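Local coordinates for protein carboxylesterase SOBER1 (Arabidopsis thaliana, PDB 6AVX) that hydrolyses carboxylic esters, preferring short acyl chains, shows phospholipase A2 activity and negatively regulates the plant hypersensitive response to the bacterial effector AvrBsT, at residues Q27-E32 against E200-E205; E100-C105 against K123-G128; G128-G133 against T152-S157. The protein carries 1 engineered substitution. All blocks are in the same frame, centred on the assembly; numbering follows the deposited sequence.

How the interactions relate
Interactions 2 and 3 belong to the buried core, whereas interaction 1 lies partly exposed near the periphery, its centre about 17 Å from that of the chain. The two core contacts share strand 127-131: interaction 2 pairs it with strand 102-107 and interaction 3 with strand 154-159, and they meet at G128 and through a probable hydrogen bond from A129 N to I104 O. Both rest on main-chain bonds between parallel strands. Interaction 1 instead ties a loop to helix 198-212 through a carboxylate, an ammonium and a water. That helix also covers the sheet, since I204 packs on L131 and L155, and E200 on S157 and L131, linking interactions 1 and 3.

Interaction 1. Residues Q27-E32 against E200-E205; sequences QFKSSE and ELKYIE
E205 and S30 meet through a single carboxylate oxygen that takes two hydrogen bonds. S30 N lies 3.0 Å from E205 OE2, on the syn side, while S30 OG lies 2.7 Å from the same OE2 and meets it from well above the carboxylate plane; both donors approach from one face. Serine suits the place because its short side chain bends back beside its own N-H, offering two donors to one acceptor. S30 OG, while giving its hydrogen to E205, also accepts from L33 N. The other oxygen, E205 OE1, accepts from a water at 2.6 Å, and that water accepts from K29 N and K202 NZ. K202 turns at chi2 (-61°), which brings its ammonium back to the loop, where NZ donates to Q27 O at 2.7 Å. Q27 O and S30 N thus find partners on the helix, while K29 N reaches it through the water.

Beneath this polar layer lies F28, a broad apolar partner for the helix, whose CD2 is 3.5 Å from E205 CB. The ring runs alongside the extended E205 chain in the opposite sense, its plane 59° from the carboxylate, with I204 CG2 at its edge and L201 CD2 4.1 Å from F28 CE1. F28 also meets W38 of strand 37-39 edge-to-face, and I204 packs on strands 127-131 and 154-159, so the loop lies against helix 198-212, which covers the parallel sheet.

Interaction 2. Residues E100-C105 against K123-G128; sequences ENVFIC and KTLGGG
F103 lays one face of its ring over G126, and here the contact is tightest. G126 CA sits 4.0 Å from the ring centroid in a CH-pi contact, displaced toward the rim, and F103 CE2 comes within 3.4 Å of G126 C. The ring gets there because its CG stands beside the backbone N (chi1 -65°), which turns the phenyl over the G126 backbone. Glycine suits this corner because bare backbone can come so close: G126 CA also lies 3.1 Å from E100 O, and G127 N is 3.5 Å from F103 CD2.

The main chains pair in parallel, F103 with G127 and I104 with G128. One good bond, from I104 N to G127 O at 3.0 Å, runs in the carbonyl plane and is nearly straight at 168°. V102 O is held less firmly, by weak bonds from both G126 N and G127 N. Away from F103, the branched V102 touches L125 more loosely, with V102 CB 4.1 Å from L125 CD2.

At the partly exposed end, ahead of the regular pairing, T124 CG2 lies 3.2 Å from E100 OE1. The same E100 OE1 is 2.9 Å from L125 O, two acceptors that do not bond each other; R211 NH2 forms a salt bridge with the first and a hydrogen bond to the second, which probably offsets their repulsion.

The strands are the parallel arms of a beta-alpha-beta unit. Its connecting helix 109-120 packs on I104, helix 198-212 covers F103, and strand 7-11 flanks strand 102-107 on its other edge.

Interaction 3. Residues G128-G133 against T152-S157; sequences GAVLSG and TPILWS
V130 stands squarely over the indole of W156. Its CG1 lies 3.5 Å from the centroid of the six-membered ring and only 5° off the normal, a CH-pi contact centred on the face. With CG1 anti to the backbone N (chi1 174°), this methyl is directed over the ring, while V130 CG2 lies toward I154, 4.3 Å from I154 CG2. A branched valine thus serves two neighbours on the adjacent strand. The indole edge is used as well: W156 CZ2 meets G133 O at 3.3 Å near the ring plane. Its NE1 donates to H158, whose ring also meets the indole nearly parallel; together these should restrict the rotation of the indole.

I154 CD1 lies 4.1 Å from G128 CA, the bare glycine letting it approach the backbone. A129, L131, L155 and S157 occupy the other face. There a water donates to V130 O and to L155 O, each already the acceptor of a backbone bond, and hydrogen-bonds with S157 OG at 2.8 Å, giving the hydroxyl a partner on this sheet face.

Five main-chain bonds join the strands, from G128 N to P153 O at one end to S132 N with S157 O, 2.8 Å apart, at the other. The axes of strand segments 128-131 and 154-157 approach to 4.7 Å, 12° from parallel.

These are neighbouring strands of the central parallel sheet of an alpha/beta hydrolase. Beyond L131 the strand gives way to a loop, where the S132 side chain lies about 4 Å from those of D162 and H194, assigned by similarity to the charge relay with S108.

Interaction 1. Residues Q27-E32 against E200-E205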
loop_
_atom_site.group_PDB
_atom_site.type_symbol
_atom_site.label_atom_id
_atom_site.label_comp_id
_atom_site.label_asym_id
_atom_site.label_seq_id
_atom_site.Cartn_x
_atom_site.Cartn_y
_atom_site.Cartn_z
ATOM N N GLN A 27 4.067 -7.769 15.638
ATOM C CA GLN A 27 3.484 -6.639 16.349
ATOM C C GLN A 27 1.963 -6.687 16.368
ATOM O O GLN A 27 1.336 -5.888 17.071
ATOM C CB GLN A 27 3.957 -5.331 15.709
ATOM C CG GLN A 27 5.446 -5.102 15.866
ATOM C CD GLN A 27 5.851 -5.060 17.320
ATOM O OE1 GLN A 27 5.183 -4.425 18.135
ATOM N NE2 GLN A 27 6.928 -5.753 17.656
ATOM N N PHE A 28 1.361 -7.601 15.615
ATOM C CA PHE A 28 -0.087 -7.782 15.581
ATOM C C PHE A 28 -0.369 -8.954 16.512
ATOM O O PHE A 28 -0.455 -10.114 16.099
ATOM C CB PHE A 28 -0.558 -8.060 14.153
ATOM C CG PHE A 28 -0.434 -6.875 13.229
ATOM C CD1 PHE A 28 0.807 -6.380 12.854
ATOM C CD2 PHE A 28 -1.566 -6.261 12.719
ATOM C CE1 PHE A 28 0.920 -5.281 12.002
ATOM C CE2 PHE A 28 -1.460 -5.165 11.868
ATOM C CZ PHE A 28 -0.218 -4.679 11.516
ATOM N N LYS A 29 -0.472 -8.637 17.802
ATOM C CA LYS A 29 -0.489 -9.627 18.875
ATOM C C LYS A 29 -1.887 -9.993 19.351
ATOM O O LYS A 29 -2.017 -10.815 20.265
ATOM C CB LYS A 29 0.335 -9.115 20.061
ATOM C CG LYS A 29 1.787 -8.924 19.734
ATOM C CD LYS A 29 2.560 -8.520 20.970
ATOM C CE LYS A 29 4.020 -8.235 20.675
ATOM N NZ LYS A 29 4.765 -9.449 20.273
ATOM N N SER A 30 -2.930 -9.434 18.758
ATOM C CA SER A 30 -4.279 -9.676 19.246
ATOM C C SER A 30 -4.741 -11.100 18.965
ATOM O O SER A 30 -4.308 -11.751 18.014
ATOM C CB SER A 30 -5.263 -8.711 18.596
ATOM O OG SER A 30 -5.348 -8.936 17.202
ATOM N N SER A 31 -5.671 -11.574 19.794
ATOM C CA SER A 31 -6.346 -12.833 19.495
ATOM C C SER A 31 -7.025 -12.787 18.135
ATOM O O SER A 31 -6.997 -13.764 17.380
ATOM C CB SER A 31 -7.369 -13.154 20.579
ATOM O OG SER A 31 -6.745 -13.329 21.831
ATOM N N GLU A 32 -7.630 -11.647 17.795
ATOM C CA GLU A 32 -8.426 -11.540 16.582
ATOM C C GLU A 32 -7.593 -11.721 15.328
ATOM O O GLU A 32 -8.099 -12.219 14.319
ATOM C CB GLU A 32 -9.132 -10.183 16.537
ATOM C CG GLU A 32 -10.260 -10.025 17.546
ATOM C CD GLU A 32 -9.810 -9.575 18.926
ATOM O OE1 GLU A 32 -8.593 -9.467 19.215
ATOM O OE2 GLU A 32 -10.711 -9.298 19.749
ATOM N N GLU A 200 1.852 2.961 15.168
ATOM C CA GLU A 200 1.227 3.016 13.852
ATOM C C GLU A 200 0.701 1.642 13.441
ATOM O O GLU A 200 -0.413 1.523 12.905
ATOM C CB GLU A 200 2.287 3.534 12.881
ATOM C CG GLU A 200 1.849 3.707 11.478
ATOM C CD GLU A 200 3.016 4.094 10.581
ATOM O OE1 GLU A 200 2.752 4.569 9.448
ATOM O OE2 GLU A 200 4.187 3.943 10.991
ATOM N N LEU A 201 1.472 0.589 13.717
ATOM C CA LEU A 201 1.030 -0.769 13.426
ATOM C C LEU A 201 -0.153 -1.166 14.299
ATOM O O LEU A 201 -1.083 -1.825 13.824
ATOM C CB LEU A 201 2.185 -1.758 13.611
ATOM C CG LEU A 201 3.357 -1.603 12.647
ATOM C CD1 LEU A 201 4.439 -2.589 12.996
ATOM C CD2 LEU A 201 2.882 -1.802 11.207
ATOM N N LYS A 202 -0.133 -0.796 15.582
ATOM C CA LYS A 202 -1.257 -1.146 16.446
ATOM C C LYS A 202 -2.543 -0.491 15.961
ATOM O O LYS A 202 -3.630 -1.065 16.081
ATOM C CB LYS A 202 -0.980 -0.706 17.883
ATOM C CG LYS A 202 0.219 -1.331 18.545
ATOM C CD LYS A 202 0.123 -2.817 18.654
ATOM C CE LYS A 202 1.297 -3.352 19.469
ATOM N NZ LYS A 202 1.265 -4.824 19.593
ATOM N N TYR A 203 -2.453 0.734 15.453
ATOM C CA TYR A 203 -3.641 1.391 14.926
ATOM C C TYR A 203 -4.155 0.688 13.677
ATOM O O TYR A 203 -5.373 0.510 13.507
ATOM C CB TYR A 203 -3.314 2.843 14.610
ATOM C CG TYR A 203 -4.524 3.707 14.390
ATOM C CD1 TYR A 203 -5.202 4.249 15.472
ATOM C CD2 TYR A 203 -4.995 3.998 13.116
ATOM C CE1 TYR A 203 -6.310 5.050 15.299
ATOM C CE2 TYR A 203 -6.106 4.805 12.932
ATOM C CZ TYR A 203 -6.760 5.318 14.031
ATOM O OH TYR A 203 -7.863 6.120 13.867
ATOM N N ILE A 204 -3.249 0.253 12.797
ATOM C CA ILE A 204 -3.660 -0.561 11.660
ATOM C C ILE A 204 -4.335 -1.837 12.141
ATOM O O ILE A 204 -5.368 -2.252 11.595
ATOM C CB ILE A 204 -2.455 -0.840 10.741
ATOM C CG1 ILE A 204 -1.973 0.461 10.090
ATOM C CG2 ILE A 204 -2.816 -1.890 9.682
ATOM C CD1 ILE A 204 -0.567 0.396 9.576
ATOM N N GLU A 205 -3.754 -2.503 13.144
ATOM C CA GLU A 205 -4.370 -3.717 13.679
ATOM C C GLU A 205 -5.784 -3.440 14.161
ATOM O O GLU A 205 -6.705 -4.208 13.878
ATOM C CB GLU A 205 -3.530 -4.278 14.822
ATOM C CG GLU A 205 -4.161 -5.512 15.487
ATOM C CD GLU A 205 -3.297 -6.105 16.568
ATOM O OE1 GLU A 205 -2.675 -5.312 17.301
ATOM O OE2 GLU A 205 -3.213 -7.339 16.649
HETATM O O HOH W 1 -1.144 -6.149 19.218
#

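Interaction 2. Residues E100-C105 against K123-G128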
loop_
_atom_site.group_PDB
_atom_site.type_symbol
_atom_site.label_atom_id
_atom_site.label_comp_id
_atom_site.label_asym_id
_atom_site.label_seq_id
_atom_site.Cartn_x
_atom_site.Cartn_y
_atom_site.Cartn_z
ATOM N N GLU A 100 -13.545 -9.823 1.155
ATOM C CA GLU A 100 -13.605 -8.850 2.232
ATOM C C GLU A 100 -12.729 -9.220 3.425
ATOM O O GLU A 100 -12.620 -8.427 4.361
ATOM C CB GLU A 100 -15.059 -8.677 2.670
ATOM C CG GLU A 100 -15.956 -8.087 1.602
ATOM C CD GLU A 100 -16.096 -6.588 1.739
ATOM O OE1 GLU A 100 -15.061 -5.889 1.712
ATOM O OE2 GLU A 100 -17.239 -6.106 1.896
ATOM N N ASN A 101 -12.115 -10.396 3.420
ATOM C CA ASN A 101 -11.143 -10.780 4.437
ATOM C C ASN A 101 -9.708 -10.620 3.951
ATOM O O ASN A 101 -8.779 -11.098 4.627
ATOM C CB ASN A 101 -11.408 -12.212 4.912
ATOM C CG ASN A 101 -12.622 -12.314 5.823
ATOM O OD1 ASN A 101 -13.528 -11.486 5.779
ATOM N ND2 ASN A 101 -12.625 -13.327 6.675
ATOM N N VAL A 102 -9.511 -9.956 2.815
ATOM C CA VAL A 102 -8.194 -9.698 2.244
ATOM C C VAL A 102 -7.820 -8.267 2.568
ATOM O O VAL A 102 -8.579 -7.337 2.265
ATOM C CB VAL A 102 -8.214 -9.895 0.720
ATOM C CG1 VAL A 102 -6.906 -9.430 0.090
ATOM C CG2 VAL A 102 -8.505 -11.356 0.377
ATOM N N PHE A 103 -6.640 -8.077 3.140
ATOM C CA PHE A 103 -6.099 -6.758 3.435
ATOM C C PHE A 103 -4.752 -6.621 2.751
ATOM O O PHE A 103 -3.928 -7.543 2.826
ATOM C CB PHE A 103 -5.957 -6.570 4.946
ATOM C CG PHE A 103 -7.271 -6.574 5.640
ATOM C CD1 PHE A 103 -7.888 -7.765 5.976
ATOM C CD2 PHE A 103 -7.925 -5.389 5.892
ATOM C CE1 PHE A 103 -9.150 -7.761 6.571
ATOM C CE2 PHE A 103 -9.171 -5.391 6.493
ATOM C CZ PHE A 103 -9.768 -6.567 6.823
ATOM N N ILE A 104 -4.537 -5.502 2.068
ATOM C CA ILE A 104 -3.277 -5.197 1.402
ATOM C C ILE A 104 -2.654 -4.025 2.145
ATOM O O ILE A 104 -3.322 -3.019 2.374
ATOM C CB ILE A 104 -3.491 -4.830 -0.079
ATOM C CG1 ILE A 104 -4.508 -5.754 -0.769
ATOM C CG2 ILE A 104 -2.158 -4.840 -0.811
ATOM C CD1 ILE A 104 -4.147 -7.204 -0.750
ATOM N N CYS A 105 -1.380 -4.143 2.501
ATOM C CA CYS A 105 -0.687 -3.106 3.250
ATOM C C CYS A 105 0.695 -2.921 2.665
ATOM O O CYS A 105 1.255 -3.845 2.077
ATOM C CB CYS A 105 -0.487 -3.529 4.709
ATOM S SG CYS A 105 -1.914 -4.146 5.593
ATOM N N LYS A 123 -12.942 -6.566 -7.254
ATOM C CA LYS A 123 -13.797 -6.867 -6.115
ATOM C C LYS A 123 -13.449 -5.991 -4.917
ATOM O O LYS A 123 -12.317 -5.518 -4.781
ATOM C CB LYS A 123 -13.653 -8.335 -5.730
ATOM C CG LYS A 123 -14.090 -9.240 -6.889
ATOM C CD LYS A 123 -13.904 -10.696 -6.596
ATOM C CE LYS A 123 -14.302 -11.540 -7.806
ATOM N NZ LYS A 123 -13.958 -12.957 -7.603
ATOM N N THR A 124 -14.439 -5.764 -4.062
ATOM C CA THR A 124 -14.212 -5.097 -2.785
ATOM C C THR A 124 -13.365 -5.989 -1.897
ATOM O O THR A 124 -13.661 -7.174 -1.723
ATOM C CB THR A 124 -15.535 -4.815 -2.070
ATOM O OG1 THR A 124 -16.441 -4.161 -2.975
ATOM C CG2 THR A 124 -15.310 -3.953 -0.833
ATOM N N LEU A 125 -12.335 -5.420 -1.315
ATOM C CA LEU A 125 -11.463 -6.130 -0.387
ATOM C C LEU A 125 -11.724 -5.625 1.023
ATOM O O LEU A 125 -12.496 -4.689 1.253
ATOM C CB LEU A 125 -10.001 -5.965 -0.804
ATOM C CG LEU A 125 -9.692 -6.437 -2.224
ATOM C CD1 LEU A 125 -8.260 -6.082 -2.597
ATOM C CD2 LEU A 125 -9.971 -7.913 -2.395
ATOM N N GLY A 126 -11.054 -6.261 1.984
ATOM C CA GLY A 126 -11.174 -5.846 3.368
ATOM C C GLY A 126 -10.633 -4.445 3.585
ATOM O O GLY A 126 -11.228 -3.629 4.287
ATOM N N GLY A 127 -9.506 -4.135 2.973
ATOM C CA GLY A 127 -8.954 -2.812 3.122
ATOM C C GLY A 127 -7.583 -2.690 2.501
ATOM O O GLY A 127 -6.904 -3.689 2.244
ATOM N N GLY A 128 -7.172 -1.450 2.305
ATOM C CA GLY A 128 -5.817 -1.115 1.921
ATOM C C GLY A 128 -5.211 -0.195 2.958
ATOM O O GLY A 128 -5.775 0.873 3.240
#

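Interaction 3. Residues G128-G133 against T152-S157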
loop_
_atom_site.group_PDB
_atom_site.type_symbol
_atom_site.label_atom_id
_atom_site.label_comp_id
_atom_site.label_asym_id
_atom_site.label_seq_id
_atom_site.Cartn_x
_atom_site.Cartn_y
_atom_site.Cartn_z
ATOM N N GLY A 128 -7.172 -1.450 2.305
ATOM C CA GLY A 128 -5.817 -1.115 1.921
ATOM C C GLY A 128 -5.211 -0.195 2.958
ATOM O O GLY A 128 -5.775 0.873 3.240
ATOM N N ALA A 129 -4.079 -0.587 3.540
ATOM C CA ALA A 129 -3.370 0.235 4.523
ATOM C C ALA A 129 -2.098 0.747 3.872
ATOM O O ALA A 129 -1.193 -0.036 3.558
ATOM C CB ALA A 129 -3.031 -0.567 5.769
ATOM N N VAL A 130 -2.047 2.043 3.631
ATOM C CA VAL A 130 -0.899 2.701 3.019
ATOM C C VAL A 130 -0.088 3.338 4.135
ATOM O O VAL A 130 -0.638 4.099 4.941
ATOM C CB VAL A 130 -1.375 3.769 2.023
ATOM C CG1 VAL A 130 -0.196 4.566 1.481
ATOM C CG2 VAL A 130 -2.212 3.142 0.902
ATOM N N LEU A 131 1.209 3.042 4.195
ATOM C CA LEU A 131 2.097 3.673 5.172
ATOM C C LEU A 131 3.091 4.521 4.401
ATOM O O LEU A 131 3.912 3.998 3.637
ATOM C CB LEU A 131 2.822 2.644 6.036
ATOM C CG LEU A 131 1.973 1.812 7.005
ATOM C CD1 LEU A 131 1.226 0.680 6.303
ATOM C CD2 LEU A 131 2.857 1.244 8.097
ATOM N N SER A 132 3.002 5.825 4.564
ATOM C CA SER A 132 4.000 6.736 4.011
ATOM C C SER A 132 4.165 6.574 2.506
ATOM O O SER A 132 5.269 6.631 1.970
ATOM C CB SER A 132 5.334 6.565 4.726
ATOM O OG SER A 132 5.146 6.633 6.138
ATOM N N GLY A 133 3.048 6.389 1.816
ATOM C CA GLY A 133 3.041 6.205 0.388
ATOM C C GLY A 133 2.749 7.476 -0.380
ATOM O O GLY A 133 2.864 8.597 0.123
ATOM N N THR A 152 -13.684 -0.412 -1.192
ATOM C CA THR A 152 -12.652 -0.908 -0.289
ATOM C C THR A 152 -12.145 0.248 0.555
ATOM O O THR A 152 -11.714 1.255 -0.004
ATOM C CB THR A 152 -11.493 -1.517 -1.066
ATOM O OG1 THR A 152 -12.001 -2.599 -1.860
ATOM C CG2 THR A 152 -10.424 -2.050 -0.101
ATOM N N PRO A 153 -12.186 0.160 1.878
ATOM C CA PRO A 153 -11.703 1.283 2.689
ATOM C C PRO A 153 -10.190 1.373 2.662
ATOM O O PRO A 153 -9.479 0.363 2.605
ATOM C CB PRO A 153 -12.210 0.958 4.097
ATOM C CG PRO A 153 -12.395 -0.488 4.117
ATOM C CD PRO A 153 -12.742 -0.925 2.702
ATOM N N ILE A 154 -9.701 2.610 2.695
ATOM C CA ILE A 154 -8.270 2.901 2.745
ATOM C C ILE A 154 -7.960 3.539 4.088
ATOM O O ILE A 154 -8.659 4.465 4.518
ATOM C CB ILE A 154 -7.844 3.846 1.611
ATOM C CG1 ILE A 154 -8.227 3.284 0.240
ATOM C CG2 ILE A 154 -6.363 4.123 1.680
ATOM C CD1 ILE A 154 -7.560 1.978 -0.149
ATOM N N LEU A 155 -6.916 3.063 4.739
ATOM C CA LEU A 155 -6.329 3.733 5.895
ATOM C C LEU A 155 -4.944 4.203 5.490
ATOM O O LEU A 155 -4.084 3.374 5.178
ATOM C CB LEU A 155 -6.235 2.791 7.095
ATOM C CG LEU A 155 -5.452 3.357 8.287
ATOM C CD1 LEU A 155 -6.117 4.594 8.864
ATOM C CD2 LEU A 155 -5.296 2.308 9.348
ATOM N N TRP A 156 -4.723 5.505 5.484
ATOM C CA TRP A 156 -3.451 6.093 5.096
ATOM C C TRP A 156 -2.786 6.659 6.339
ATOM O O TRP A 156 -3.368 7.521 7.000
ATOM C CB TRP A 156 -3.700 7.219 4.103
ATOM C CG TRP A 156 -2.475 7.693 3.398
ATOM C CD1 TRP A 156 -1.374 8.283 3.940
ATOM C CD2 TRP A 156 -2.218 7.598 1.996
ATOM N NE1 TRP A 156 -0.451 8.556 2.963
ATOM C CE2 TRP A 156 -0.951 8.145 1.753
ATOM C CE3 TRP A 156 -2.954 7.091 0.918
ATOM C CZ2 TRP A 156 -0.410 8.216 0.476
ATOM C CZ3 TRP A 156 -2.418 7.146 -0.341
ATOM C CH2 TRP A 156 -1.155 7.709 -0.555
ATOM N N SER A 157 -1.586 6.184 6.649
ATOM C CA SER A 157 -0.799 6.617 7.796
ATOM C C SER A 157 0.426 7.341 7.263
ATOM O O SER A 157 1.085 6.833 6.355
ATOM C CB SER A 157 -0.346 5.395 8.593
ATOM O OG SER A 157 -1.458 4.674 9.116
HETATM O O HOH W 2 -2.011 2.855 7.093
#